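PDB 3BGH: putative neuraminyllactose-binding hemagglutinin homolog, which is an outer-membrane lipoprotein of Helicobacter pylori that probably acts as an adhesin binding sialylated glycans of the neuraminyllactose type. Local coordinates for residues G29-N35 against E73-Y77; V40-K45 against K83-I88; F65-S69 against S80-D84. All coordinates share one frame; numbering follows the deposited sequence.

Contact 1: residues G29-N35 against E73-Y77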
loop_
_atom_site.group_PDB
_atom_site.type_symbol
_atom_site.label_atom_id
_atom_site.label_comp_id
_atom_site.label_asym_id
_atom_site.label_seq_id
_atom_site.Cartn_x
_atom_site.Cartn_y
_atom_site.Cartn_z
ATOM N N GLY A 29 -27.263 15.996 -5.015
ATOM C CA GLY A 29 -28.137 16.067 -3.840
ATOM C C GLY A 29 -28.570 17.488 -3.489
ATOM O O GLY A 29 -27.809 18.451 -3.664
ATOM N N LYS A 30 -29.799 17.608 -2.991
ATOM C CA LYS A 30 -30.375 18.889 -2.555
ATOM C C LYS A 30 -29.588 19.497 -1.392
ATOM O O LYS A 30 -29.231 18.775 -0.456
ATOM C CB LYS A 30 -31.856 18.708 -2.159
ATOM C CG LYS A 30 -32.173 17.370 -1.463
ATOM C CD LYS A 30 -33.635 17.250 -1.019
ATOM C CE LYS A 30 -34.033 15.781 -0.833
ATOM N NZ LYS A 30 -35.371 15.666 -0.181
ATOM N N GLN A 31 -29.304 20.805 -1.463
ATOM C CA GLN A 31 -28.745 21.549 -0.322
ATOM C C GLN A 31 -29.662 21.349 0.882
ATOM O O GLN A 31 -30.888 21.304 0.725
ATOM C CB GLN A 31 -28.597 23.042 -0.641
ATOM C CG GLN A 31 -28.158 23.927 0.550
ATOM C CD GLN A 31 -26.644 23.896 0.847
ATOM O OE1 GLN A 31 -25.814 23.780 -0.062
ATOM N NE2 GLN A 31 -26.291 24.027 2.126
ATOM N N GLU A 32 -29.078 21.209 2.069
ATOM C CA GLU A 32 -29.825 20.856 3.275
ATOM C C GLU A 32 -29.834 22.049 4.229
ATOM O O GLU A 32 -28.845 22.784 4.304
ATOM C CB GLU A 32 -29.183 19.635 3.956
ATOM C CG GLU A 32 -30.158 18.658 4.623
ATOM C CD GLU A 32 -30.670 17.563 3.682
ATOM O OE1 GLU A 32 -30.123 17.416 2.572
ATOM O OE2 GLU A 32 -31.626 16.841 4.052
ATOM N N PRO A 33 -30.951 22.255 4.957
ATOM C CA PRO A 33 -30.987 23.336 5.937
ATOM C C PRO A 33 -29.751 23.310 6.844
ATOM O O PRO A 33 -29.414 22.247 7.389
ATOM C CB PRO A 33 -32.251 23.030 6.752
ATOM C CG PRO A 33 -32.747 21.668 6.278
ATOM C CD PRO A 33 -32.228 21.518 4.905
ATOM N N LYS A 34 -29.095 24.463 6.997
ATOM C CA LYS A 34 -27.876 24.589 7.808
ATOM C C LYS A 34 -28.046 24.017 9.218
ATOM O O LYS A 34 -28.719 24.625 10.050
ATOM C CB LYS A 34 -27.391 26.051 7.848
ATOM C CG LYS A 34 -26.696 26.522 6.525
ATOM C CD LYS A 34 -26.576 28.051 6.423
ATOM C CE LYS A 34 -27.829 28.694 5.795
ATOM N NZ LYS A 34 -28.302 29.924 6.533
ATOM N N ASN A 35 -27.444 22.850 9.476
ATOM C CA ASN A 35 -27.745 22.060 10.691
ATOM C C ASN A 35 -26.999 22.485 11.944
ATOM O O ASN A 35 -27.207 21.921 13.023
ATOM C CB ASN A 35 -27.567 20.558 10.451
ATOM C CG ASN A 35 -26.138 20.178 10.075
ATOM O OD1 ASN A 35 -25.149 20.771 10.534
ATOM N ND2 ASN A 35 -26.031 19.166 9.240
ATOM N N GLU A 73 -20.734 21.272 3.362
ATOM C CA GLU A 73 -21.576 22.448 3.209
ATOM C C GLU A 73 -22.916 22.073 2.604
ATOM O O GLU A 73 -23.945 22.306 3.222
ATOM C CB GLU A 73 -20.864 23.486 2.370
ATOM C CG GLU A 73 -19.673 24.088 3.094
ATOM C CD GLU A 73 -18.770 24.893 2.176
ATOM O OE1 GLU A 73 -18.766 24.620 0.949
ATOM O OE2 GLU A 73 -18.053 25.793 2.685
ATOM N N ARG A 74 -22.915 21.423 1.441
ATOM C CA ARG A 74 -24.161 20.962 0.840
ATOM C C ARG A 74 -24.993 20.096 1.802
ATOM O O ARG A 74 -26.107 19.693 1.481
ATOM C CB ARG A 74 -23.883 20.193 -0.449
ATOM C CG ARG A 74 -25.112 19.553 -1.057
ATOM C CD ARG A 74 -25.625 20.363 -2.213
ATOM N NE ARG A 74 -25.242 19.782 -3.501
ATOM C CZ ARG A 74 -24.166 20.139 -4.206
ATOM N NH1 ARG A 74 -23.913 19.538 -5.372
ATOM N NH2 ARG A 74 -23.337 21.093 -3.752
ATOM N N LYS A 75 -24.455 19.807 2.977
ATOM C CA LYS A 75 -25.113 18.879 3.883
ATOM C C LYS A 75 -25.421 19.593 5.182
ATOM O O LYS A 75 -25.969 19.004 6.116
ATOM C CB LYS A 75 -24.228 17.655 4.109
ATOM C CG LYS A 75 -24.930 16.356 3.780
ATOM C CD LYS A 75 -24.970 16.013 2.274
ATOM C CE LYS A 75 -25.977 14.898 2.052
ATOM N NZ LYS A 75 -26.037 14.378 0.657
ATOM N N GLY A 76 -25.052 20.870 5.214
ATOM C CA GLY A 76 -25.582 21.805 6.186
ATOM C C GLY A 76 -24.554 22.333 7.157
ATOM O O GLY A 76 -24.835 23.282 7.901
ATOM N N TYR A 77 -23.364 21.738 7.144
ATOM C CA TYR A 77 -22.322 22.047 8.116
ATOM C C TYR A 77 -21.571 23.331 7.821
ATOM O O TYR A 77 -21.557 23.820 6.693
ATOM C CB TYR A 77 -21.328 20.871 8.221
ATOM C CG TYR A 77 -21.998 19.569 8.574
ATOM C CD1 TYR A 77 -22.102 19.160 9.902
ATOM C CD2 TYR A 77 -22.536 18.744 7.582
ATOM C CE1 TYR A 77 -22.727 17.976 10.227
ATOM C CE2 TYR A 77 -23.176 17.543 7.912
ATOM C CZ TYR A 77 -23.263 17.180 9.237
ATOM O OH TYR A 77 -23.887 16.007 9.581
#
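Arg74 NE donates to the carbonyl oxygen of Gly29 over 2.9 Å, an acceptor that lies close to the guanidinium plane, at its edge. The arginine chain leaves with CG anti to the backbone nitrogen (chi1 174°) and then bends at chi2 and chi3, which brings CD and NE to the Gly29 carbonyl; CD comes within 3.2 Å of Gly29 O. At the other end of the pairing, Asn35 N bonds to Gly76 O at 3.1 Å, approaching from above the carbonyl plane, and the same oxygen receives a CH...O contact from Lys34 CA. Two weak bonds fill the middle: Gln31 NE2 to Glu73 O, and Glu32 N to Arg74 O.

Asn35 points ND2 at one face of the Tyr77 ring, toward its rim, with ND2 3.4 Å from CZ of Tyr77 and the two planes 74° apart, while OD1 is held by the backbone nitrogen of His37. The ring of Tyr77 also touches Met214 and Glu218 of helix 211-223. Gly76 packs against Pro33 and Lys34, its bare CA 3.9 Å from Glu32 O. A type I turn runs from Glu73 to Gly76, closed by Gly76 N to Glu73 O at 2.7 Å. Gly76, with its positive phi and two bonds back into the last turn, ends helix 54-73 in a Schellman motif, against which the irregular loop leading to strand 38-48 is laid.

Contact 2: residues V40-K45 against K83-I88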
loop_
_atom_site.group_PDB
_atom_site.type_symbol
_atom_site.label_atom_id
_atom_site.label_comp_id
_atom_site.label_asym_id
_atom_site.label_seq_id
_atom_site.Cartn_x
_atom_site.Cartn_y
_atom_site.Cartn_z
ATOM N N VAL A 40 -13.970 20.631 11.429
ATOM C CA VAL A 40 -12.655 21.040 10.975
ATOM C C VAL A 40 -12.109 20.019 9.969
ATOM O O VAL A 40 -12.072 18.822 10.243
ATOM C CB VAL A 40 -11.689 21.164 12.152
ATOM C CG1 VAL A 40 -10.307 21.539 11.674
ATOM C CG2 VAL A 40 -12.171 22.191 13.103
ATOM N N LEU A 41 -11.694 20.499 8.800
ATOM C CA LEU A 41 -11.138 19.634 7.773
ATOM C C LEU A 41 -9.680 19.971 7.579
ATOM O O LEU A 41 -9.357 21.110 7.283
ATOM C CB LEU A 41 -11.897 19.834 6.475
ATOM C CG LEU A 41 -11.874 18.652 5.521
ATOM C CD1 LEU A 41 -12.743 17.571 6.120
ATOM C CD2 LEU A 41 -12.377 19.059 4.150
ATOM N N ILE A 42 -8.806 18.993 7.775
ATOM C CA ILE A 42 -7.358 19.165 7.614
ATOM C C ILE A 42 -6.946 18.682 6.220
ATOM O O ILE A 42 -7.580 17.782 5.684
ATOM C CB ILE A 42 -6.589 18.411 8.707
ATOM C CG1 ILE A 42 -6.967 18.996 10.058
ATOM C CG2 ILE A 42 -5.093 18.533 8.533
ATOM C CD1 ILE A 42 -6.158 18.461 11.187
ATOM N N GLU A 43 -5.926 19.308 5.622
ATOM C CA GLU A 43 -5.519 18.985 4.261
ATOM C C GLU A 43 -5.002 17.543 4.282
ATOM O O GLU A 43 -4.169 17.232 5.124
ATOM C CB GLU A 43 -4.434 19.964 3.758
ATOM C CG GLU A 43 -4.123 19.911 2.223
ATOM C CD GLU A 43 -3.126 21.008 1.741
ATOM O OE1 GLU A 43 -1.991 21.113 2.301
ATOM O OE2 GLU A 43 -3.465 21.741 0.771
ATOM N N PRO A 44 -5.502 16.671 3.376
ATOM C CA PRO A 44 -5.161 15.251 3.391
ATOM C C PRO A 44 -3.685 15.059 3.083
ATOM O O PRO A 44 -3.144 15.747 2.217
ATOM C CB PRO A 44 -5.998 14.667 2.242
ATOM C CG PRO A 44 -7.073 15.617 2.009
ATOM C CD PRO A 44 -6.406 16.967 2.257
ATOM N N LYS A 45 -3.044 14.168 3.824
ATOM C CA LYS A 45 -1.660 13.757 3.587
ATOM C C LYS A 45 -1.621 12.394 2.891
ATOM O O LYS A 45 -1.821 11.375 3.552
ATOM C CB LYS A 45 -0.938 13.644 4.927
ATOM C CG LYS A 45 -0.116 14.842 5.293
ATOM C CD LYS A 45 -0.947 15.980 5.876
ATOM C CE LYS A 45 -0.081 17.261 6.074
ATOM N NZ LYS A 45 -0.938 18.492 6.015
ATOM N N LYS A 83 -4.212 23.507 7.169
ATOM C CA LYS A 83 -3.261 22.579 6.557
ATOM C C LYS A 83 -2.599 21.601 7.533
ATOM O O LYS A 83 -2.093 20.562 7.111
ATOM C CB LYS A 83 -2.217 23.303 5.700
ATOM C CG LYS A 83 -2.695 23.503 4.265
ATOM C CD LYS A 83 -1.710 24.313 3.397
ATOM C CE LYS A 83 -2.395 24.721 2.066
ATOM N NZ LYS A 83 -1.461 25.407 1.110
ATOM N N ASP A 84 -2.604 21.936 8.823
ATOM C CA ASP A 84 -2.084 21.069 9.887
ATOM C C ASP A 84 -2.954 21.296 11.128
ATOM O O ASP A 84 -3.589 22.352 11.249
ATOM C CB ASP A 84 -0.608 21.379 10.190
ATOM C CG ASP A 84 0.339 21.048 9.009
ATOM O OD1 ASP A 84 0.342 19.899 8.504
ATOM O OD2 ASP A 84 1.109 21.942 8.592
ATOM N N ALA A 85 -3.004 20.319 12.034
ATOM C CA ALA A 85 -3.854 20.430 13.231
ATOM C C ALA A 85 -3.370 21.511 14.198
ATOM O O ALA A 85 -4.144 22.076 14.969
ATOM C CB ALA A 85 -3.970 19.091 13.940
ATOM N N SER A 86 -2.078 21.792 14.134
ATOM C CA SER A 86 -1.452 22.817 14.962
ATOM C C SER A 86 -1.910 24.234 14.591
ATOM O O SER A 86 -1.807 25.151 15.408
ATOM C CB SER A 86 0.075 22.704 14.865
ATOM O OG SER A 86 0.503 22.643 13.506
ATOM N N GLU A 87 -2.413 24.412 13.369
ATOM C CA GLU A 87 -2.944 25.719 12.941
ATOM C C GLU A 87 -4.374 25.969 13.411
ATOM O O GLU A 87 -4.963 26.997 13.063
ATOM C CB GLU A 87 -2.903 25.882 11.419
ATOM C CG GLU A 87 -1.533 25.722 10.772
ATOM C CD GLU A 87 -1.585 25.831 9.241
ATOM O OE1 GLU A 87 -2.701 25.912 8.658
ATOM O OE2 GLU A 87 -0.498 25.839 8.617
ATOM N N ILE A 88 -4.947 25.043 14.177
ATOM C CA ILE A 88 -6.321 25.230 14.635
ATOM C C ILE A 88 -6.329 26.096 15.893
ATOM O O ILE A 88 -5.769 25.706 16.927
ATOM C CB ILE A 88 -7.078 23.901 14.874
ATOM C CG1 ILE A 88 -7.136 23.064 13.595
ATOM C CG2 ILE A 88 -8.497 24.182 15.363
ATOM C CD1 ILE A 88 -7.449 21.588 13.843
#
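Lys45 NZ is the polar atom on which the outer end of this contact converges: it forms a salt bridge with Asp84 OD1 at 3.1 Å and also sits 2.6 Å from the backbone oxygen of Lys83. The lysine chain bends at chi2 (80°) and crosses the Asp84 side chain at about a right angle, meeting the carboxylate from above its plane rather than within it. Lys45 also touches Asp103 of strand 98-114.

Beside this bridge, Glu43 and Lys83 run side by side and point the same way. Both chains are extended beyond CG, and the carboxylate lies along the lysine methylenes, OE1 3.2 Å from CG of Lys83. The ammonium group passes beyond it, with NZ of Lys83 still 4.2 Å from OE2 of Glu43, beyond salt-bridge range, so any attraction between the charges is probably modest. At its backbone, Lys83 N donates almost straight to Glu87 OE1 (3.2 Å, 166°), which ties the start of this turn to its 3-10 segment.

Toward the start of segment 40-45 the chemistry becomes apolar. Ile42 reaches with CD1 to the methyl of Ala85, CD1 to CB 3.6 Å, and lays CG2 against the Lys83 backbone. Val40 and Ile88 meet tip to tip, CG1 of the valine 3.6 Å from CD1 of the isoleucine, next to Phe82 and Val99. Segment 83-88, with its 3-10 turn, thus packs through Ala85 and Ile88 on strand 38-48, an inner strand of the mixed sheet, as part of the connection to helix 90-95 from strand 78-82, outermost on its side of the sheet within the chain.

Contact 3: residues F65-S69 against S80-D84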
loop_
_atom_site.group_PDB
_atom_site.type_symbol
_atom_site.label_atom_id
_atom_site.label_comp_id
_atom_site.label_asym_id
_atom_site.label_seq_id
_atom_site.Cartn_x
_atom_site.Cartn_y
_atom_site.Cartn_z
ATOM N N PHE A 65 -9.984 17.629 -0.704
ATOM C CA PHE A 65 -10.121 18.651 0.305
ATOM C C PHE A 65 -11.287 19.591 -0.054
ATOM O O PHE A 65 -12.147 19.882 0.782
ATOM C CB PHE A 65 -8.789 19.373 0.363
ATOM C CG PHE A 65 -8.623 20.269 1.533
ATOM C CD1 PHE A 65 -9.094 19.905 2.783
ATOM C CD2 PHE A 65 -7.967 21.482 1.382
ATOM C CE1 PHE A 65 -8.927 20.747 3.882
ATOM C CE2 PHE A 65 -7.796 22.335 2.460
ATOM C CZ PHE A 65 -8.274 21.974 3.720
ATOM N N LEU A 66 -11.355 20.029 -1.303
ATOM C CA LEU A 66 -12.348 21.032 -1.668
ATOM C C LEU A 66 -13.689 20.357 -1.774
ATOM O O LEU A 66 -14.681 20.840 -1.225
ATOM C CB LEU A 66 -11.994 21.751 -2.975
ATOM C CG LEU A 66 -10.667 22.533 -3.063
ATOM C CD1 LEU A 66 -10.459 22.978 -4.486
ATOM C CD2 LEU A 66 -10.610 23.732 -2.110
ATOM N N GLN A 67 -13.705 19.213 -2.441
ATOM C CA GLN A 67 -14.897 18.422 -2.572
ATOM C C GLN A 67 -15.520 17.978 -1.254
ATOM O O GLN A 67 -16.733 17.961 -1.118
ATOM C CB GLN A 67 -14.611 17.231 -3.432
ATOM C CG GLN A 67 -14.316 17.604 -4.872
ATOM C CD GLN A 67 -15.091 16.727 -5.801
ATOM O OE1 GLN A 67 -14.601 15.673 -6.232
ATOM N NE2 GLN A 67 -16.345 17.110 -6.065
ATOM N N LEU A 68 -14.702 17.600 -0.288
ATOM C CA LEU A 68 -15.234 17.230 0.999
ATOM C C LEU A 68 -15.805 18.437 1.721
ATOM O O LEU A 68 -16.760 18.306 2.474
ATOM C CB LEU A 68 -14.194 16.530 1.854
ATOM C CG LEU A 68 -14.294 15.051 1.570
ATOM C CD1 LEU A 68 -13.025 14.365 2.051
ATOM C CD2 LEU A 68 -15.608 14.444 2.210
ATOM N N SER A 69 -15.206 19.604 1.511
ATOM C CA SER A 69 -15.821 20.830 2.008
ATOM C C SER A 69 -17.182 21.045 1.322
ATOM O O SER A 69 -18.180 21.237 2.017
ATOM C CB SER A 69 -14.885 22.018 1.877
ATOM O OG SER A 69 -13.810 21.880 2.796
ATOM N N SER A 80 -14.384 24.536 8.431
ATOM C CA SER A 80 -13.155 25.289 8.582
ATOM C C SER A 80 -11.965 24.439 8.127
ATOM O O SER A 80 -11.811 23.285 8.537
ATOM C CB SER A 80 -12.967 25.731 10.028
ATOM O OG SER A 80 -14.117 26.416 10.500
ATOM N N GLN A 81 -11.139 25.047 7.283
ATOM C CA GLN A 81 -10.058 24.397 6.583
ATOM C C GLN A 81 -8.716 24.839 7.157
ATOM O O GLN A 81 -8.504 26.018 7.388
ATOM C CB GLN A 81 -10.091 24.787 5.104
ATOM C CG GLN A 81 -11.321 24.420 4.328
ATOM C CD GLN A 81 -11.187 24.838 2.874
ATOM O OE1 GLN A 81 -10.351 25.688 2.533
ATOM N NE2 GLN A 81 -11.987 24.243 2.007
ATOM N N PHE A 82 -7.813 23.894 7.376
ATOM C CA PHE A 82 -6.456 24.210 7.825
ATOM C C PHE A 82 -5.512 23.231 7.154
ATOM O O PHE A 82 -5.971 22.230 6.605
ATOM C CB PHE A 82 -6.362 24.122 9.356
ATOM C CG PHE A 82 -7.235 25.123 10.074
ATOM C CD1 PHE A 82 -6.825 26.450 10.221
ATOM C CD2 PHE A 82 -8.481 24.743 10.586
ATOM C CE1 PHE A 82 -7.632 27.386 10.876
ATOM C CE2 PHE A 82 -9.298 25.661 11.241
ATOM C CZ PHE A 82 -8.869 26.988 11.388
ATOM N N LYS A 83 -4.212 23.507 7.169
ATOM C CA LYS A 83 -3.261 22.579 6.557
ATOM C C LYS A 83 -2.599 21.601 7.533
ATOM O O LYS A 83 -2.093 20.562 7.111
ATOM C CB LYS A 83 -2.217 23.303 5.700
ATOM C CG LYS A 83 -2.695 23.503 4.265
ATOM C CD LYS A 83 -1.710 24.313 3.397
ATOM C CE LYS A 83 -2.395 24.721 2.066
ATOM N NZ LYS A 83 -1.461 25.407 1.110
ATOM N N ASP A 84 -2.604 21.936 8.823
ATOM C CA ASP A 84 -2.084 21.069 9.887
ATOM C C ASP A 84 -2.954 21.296 11.128
ATOM O O ASP A 84 -3.589 22.352 11.249
ATOM C CB ASP A 84 -0.608 21.379 10.190
ATOM C CG ASP A 84 0.339 21.048 9.009
ATOM O OD1 ASP A 84 0.342 19.899 8.504
ATOM O OD2 ASP A 84 1.109 21.942 8.592
#
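Gln81 and Ser69 join the helix and the second strand of a beta-alpha-beta unit made of strand 38-48, helix 54-73 and strand 78-82. The amide nitrogen NE2 of Gln81 donates to OG of Ser69 over 3.1 Å, nearly straight at 169° and with the hydroxyl oxygen lying in the amide plane. Gln81 gets there with CG anti to its own carbonyl carbon (chi1 -61°) and the rest of the chain extended, reaching from the strand to the helix.

The methylenes of the same glutamine supply the packing. CB of Gln81 rests 3.6 Å from CZ of Phe65, whose ring comes in obliquely, its plane only 28° from that of the amide. The end of the ring also borders the backbone oxygen of Phe82, 3.7 Å from CZ. At the outer side, Leu66 CD2 makes a looser approach to Gln81 NE2.

Helix 65-69 and strand 80-82 run nearly antiparallel, their axes 10.3 Å apart at the closest, a spacing that side chains from both must fill. Phe65 and Ser69, one helical turn apart, both face the sheet and also lie against Leu41 of the neighbouring strand 38-48, which hydrogen-bonds through its backbone to Ser80 and Phe82. The hydroxyl is steadied from its own helix as well: Ser69 OG donates a weak bond, 3.3 Å long, to the carbonyl oxygen of Phe65.

How the contacts relate
Contact 1 is a surface contact, whereas contacts 2 and 3 are partly buried and lie nearer the chain's centre. Helix 54-73 links contacts 1 and 3: its C-terminal end meets an irregular loop in one, its body packs on the sheet in the other, with centres about 17 Å apart. Contacts 2 and 3 share Lys83 and Asp84, and their centres are about 7 Å apart on neighbouring strands 38-48 and 78-82, where Leu41 N lies 2.8 Å from Ser80 O. Backbone carbonyls dominate contact 1; contact 2 grades from charged to aliphatic; contact 3 rests on one amide-hydroxyl bond and an aromatic ring.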